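Local coordinates for protein putative retaining b-glycosidase (Saccharophagus degradans, PDB 5A95) that hydrolyses beta-glucans, probably as a retaining glycoside hydrolase of family 5 whose quaternary structure dictates its substrate specificity, at residues E125-A130 and P179-Y184. The protein carries 1 engineered substitution. Numbering follows the deposited sequence.
Sequences EAVRWA and PTVAVY. With MG (magnesium ion), chain G.
Val127 and Val181 meet methyl to methyl, CG2 of one 3.6 Å from CG2 of the other, their side chains crossing at about a right angle. Both valines have CG1 anti to the backbone N (chi1 172° and -180°), which leaves CG2 beside that nitrogen, where the two methyls touch. One step earlier in the chain, Thr180 turns its methyl to the helix: CG2 lies 3.7 Å from Ala130 CB and equally close to the carbonyl O of Val127, spanning one turn of helix. No hydrogen bond joins the two segments, so this is purely a van der Waals seam, and a buried one. The hydroxyl of Thr180 finds its partner elsewhere, in Gln48, while Leu137 of strand 136-144 packs against both Val127 and Ala130.

On the side of the strand, Val181 also serves a metal: its carbonyl O binds magnesium at 2.3 Å, Val178 O supplies the other protein ligand, and three waters bring the coordination to five. Water 1, 2.3 Å from magnesium, also donates to Tyr184 OH at 2.9 Å; Val181 CG1 lies in plane at that ring's edge.

Helix 116-133 thus packs against the start of strand 181-185, which runs parallel to strand 136-144: helix-on-strand packing of the (beta/alpha)8 barrel of glycoside hydrolase family 5, at the end where the strands begin.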
loop_
_atom_site.group_PDB
_atom_site.type_symbol
_atom_site.label_atom_id
_atom_site.label_comp_id
_atom_site.label_asym_id
_atom_site.label_seq_id
_atom_site.Cartn_x
_atom_site.Cartn_y
_atom_site.Cartn_z
ATOM N N GLU A 125 -29.494 -1.766 -8.763
ATOM C CA GLU A 125 -30.679 -0.992 -9.150
ATOM C C GLU A 125 -30.530 -0.476 -10.573
ATOM O O GLU A 125 -31.442 -0.598 -11.387
ATOM C CB GLU A 125 -30.930 0.169 -8.187
ATOM C CG GLU A 125 -31.278 -0.278 -6.778
ATOM C CD GLU A 125 -31.126 0.797 -5.708
ATOM O OE1 GLU A 125 -30.403 1.800 -5.894
ATOM O OE2 GLU A 125 -31.734 0.621 -4.629
ATOM N N ALA A 126 -29.360 0.106 -10.858
ATOM C CA ALA A 126 -29.089 0.585 -12.209
ATOM C C ALA A 126 -29.146 -0.517 -13.261
ATOM O O ALA A 126 -29.618 -0.287 -14.373
ATOM C CB ALA A 126 -27.732 1.275 -12.253
ATOM N N VAL A 127 -28.620 -1.692 -12.929
ATOM C CA VAL A 127 -28.658 -2.828 -13.838
ATOM C C VAL A 127 -30.114 -3.159 -14.164
ATOM O O VAL A 127 -30.480 -3.343 -15.322
ATOM C CB VAL A 127 -27.913 -4.064 -13.261
ATOM C CG1 VAL A 127 -28.133 -5.289 -14.123
ATOM C CG2 VAL A 127 -26.419 -3.769 -13.154
ATOM N N ARG A 128 -30.959 -3.249 -13.138
ATOM C CA ARG A 128 -32.351 -3.576 -13.360
ATOM C C ARG A 128 -33.049 -2.501 -14.194
ATOM O O ARG A 128 -33.790 -2.805 -15.129
ATOM C CB ARG A 128 -33.069 -3.757 -12.030
ATOM C CG ARG A 128 -32.684 -5.049 -11.332
ATOM C CD ARG A 128 -33.617 -5.353 -10.164
ATOM N NE ARG A 128 -33.345 -4.442 -9.051
ATOM C CZ ARG A 128 -32.410 -4.639 -8.117
ATOM N NH1 ARG A 128 -31.671 -5.741 -8.121
ATOM N NH2 ARG A 128 -32.227 -3.738 -7.156
ATOM N N TRP A 129 -32.799 -1.248 -13.849
ATOM C CA TRP A 129 -33.413 -0.139 -14.585
ATOM C C TRP A 129 -32.990 -0.149 -16.048
ATOM O O TRP A 129 -33.818 -0.017 -16.957
ATOM C CB TRP A 129 -33.035 1.200 -13.964
ATOM C CG TRP A 129 -33.475 1.412 -12.569
ATOM C CD1 TRP A 129 -34.501 0.794 -11.907
ATOM C CD2 TRP A 129 -32.908 2.346 -11.646
ATOM N NE1 TRP A 129 -34.571 1.260 -10.631
ATOM C CE2 TRP A 129 -33.615 2.223 -10.440
ATOM C CE3 TRP A 129 -31.868 3.268 -11.725
ATOM C CZ2 TRP A 129 -33.309 2.987 -9.325
ATOM C CZ3 TRP A 129 -31.557 4.024 -10.618
ATOM C CH2 TRP A 129 -32.267 3.872 -9.432
ATOM N N ALA A 130 -31.679 -0.246 -16.272
ATOM C CA ALA A 130 -31.159 -0.229 -17.625
ATOM C C ALA A 130 -31.700 -1.428 -18.416
ATOM O O ALA A 130 -32.106 -1.284 -19.568
ATOM C CB ALA A 130 -29.626 -0.239 -17.590
ATOM N N PRO A 179 -25.595 -9.158 -19.540
ATOM C CA PRO A 179 -25.368 -8.401 -20.782
ATOM C C PRO A 179 -25.478 -6.886 -20.607
ATOM O O PRO A 179 -24.823 -6.131 -21.309
ATOM C CB PRO A 179 -26.484 -8.907 -21.711
ATOM C CG PRO A 179 -27.499 -9.480 -20.795
ATOM C CD PRO A 179 -26.744 -10.076 -19.665
ATOM N N THR A 180 -26.319 -6.457 -19.685
ATOM C CA THR A 180 -26.595 -5.038 -19.468
ATOM C C THR A 180 -25.318 -4.265 -19.141
ATOM O O THR A 180 -25.197 -3.130 -19.514
ATOM C CB THR A 180 -27.582 -4.892 -18.307
ATOM O OG1 THR A 180 -28.706 -5.742 -18.559
ATOM C CG2 THR A 180 -28.032 -3.491 -18.110
ATOM N N VAL A 181 -24.421 -4.913 -18.401
ATOM C CA VAL A 181 -23.176 -4.300 -17.972
ATOM C C VAL A 181 -22.142 -4.637 -19.051
ATOM O O VAL A 181 -21.682 -5.756 -19.136
ATOM C CB VAL A 181 -22.756 -4.793 -16.587
ATOM C CG1 VAL A 181 -21.470 -4.127 -16.175
ATOM C CG2 VAL A 181 -23.836 -4.498 -15.538
ATOM N N ALA A 182 -21.831 -3.664 -19.909
ATOM C CA ALA A 182 -21.117 -3.944 -21.134
ATOM C C ALA A 182 -19.631 -3.665 -21.070
ATOM O O ALA A 182 -18.854 -4.382 -21.681
ATOM C CB ALA A 182 -21.740 -3.197 -22.292
ATOM N N VAL A 183 -19.235 -2.577 -20.411
ATOM C CA VAL A 183 -17.874 -2.051 -20.504
ATOM C C VAL A 183 -17.363 -1.747 -19.102
ATOM O O VAL A 183 -18.071 -1.132 -18.276
ATOM C CB VAL A 183 -17.858 -0.757 -21.348
ATOM C CG1 VAL A 183 -16.467 -0.161 -21.422
ATOM C CG2 VAL A 183 -18.406 -0.997 -22.743
ATOM N N TYR A 184 -16.145 -2.211 -18.831
ATOM C CA TYR A 184 -15.422 -1.942 -17.589
ATOM C C TYR A 184 -14.296 -0.973 -17.922
ATOM O O TYR A 184 -13.290 -1.333 -18.522
ATOM C CB TYR A 184 -14.853 -3.224 -16.976
ATOM C CG TYR A 184 -15.880 -4.193 -16.430
ATOM C CD1 TYR A 184 -17.220 -3.875 -16.346
ATOM C CD2 TYR A 184 -15.505 -5.416 -15.937
ATOM C CE1 TYR A 184 -18.139 -4.752 -15.834
ATOM C CE2 TYR A 184 -16.429 -6.316 -15.435
ATOM C CZ TYR A 184 -17.761 -5.990 -15.407
ATOM O OH TYR A 184 -18.739 -6.826 -14.923
HETATM MG MG MG G . -21.529 -7.998 -18.806
HETATM O O HOH W 1 -20.891 -7.777 -16.619
HETATM O O HOH W 2 -21.048 -10.400 -18.524
HETATM O O HOH W 3 -20.432 -8.509 -20.835
#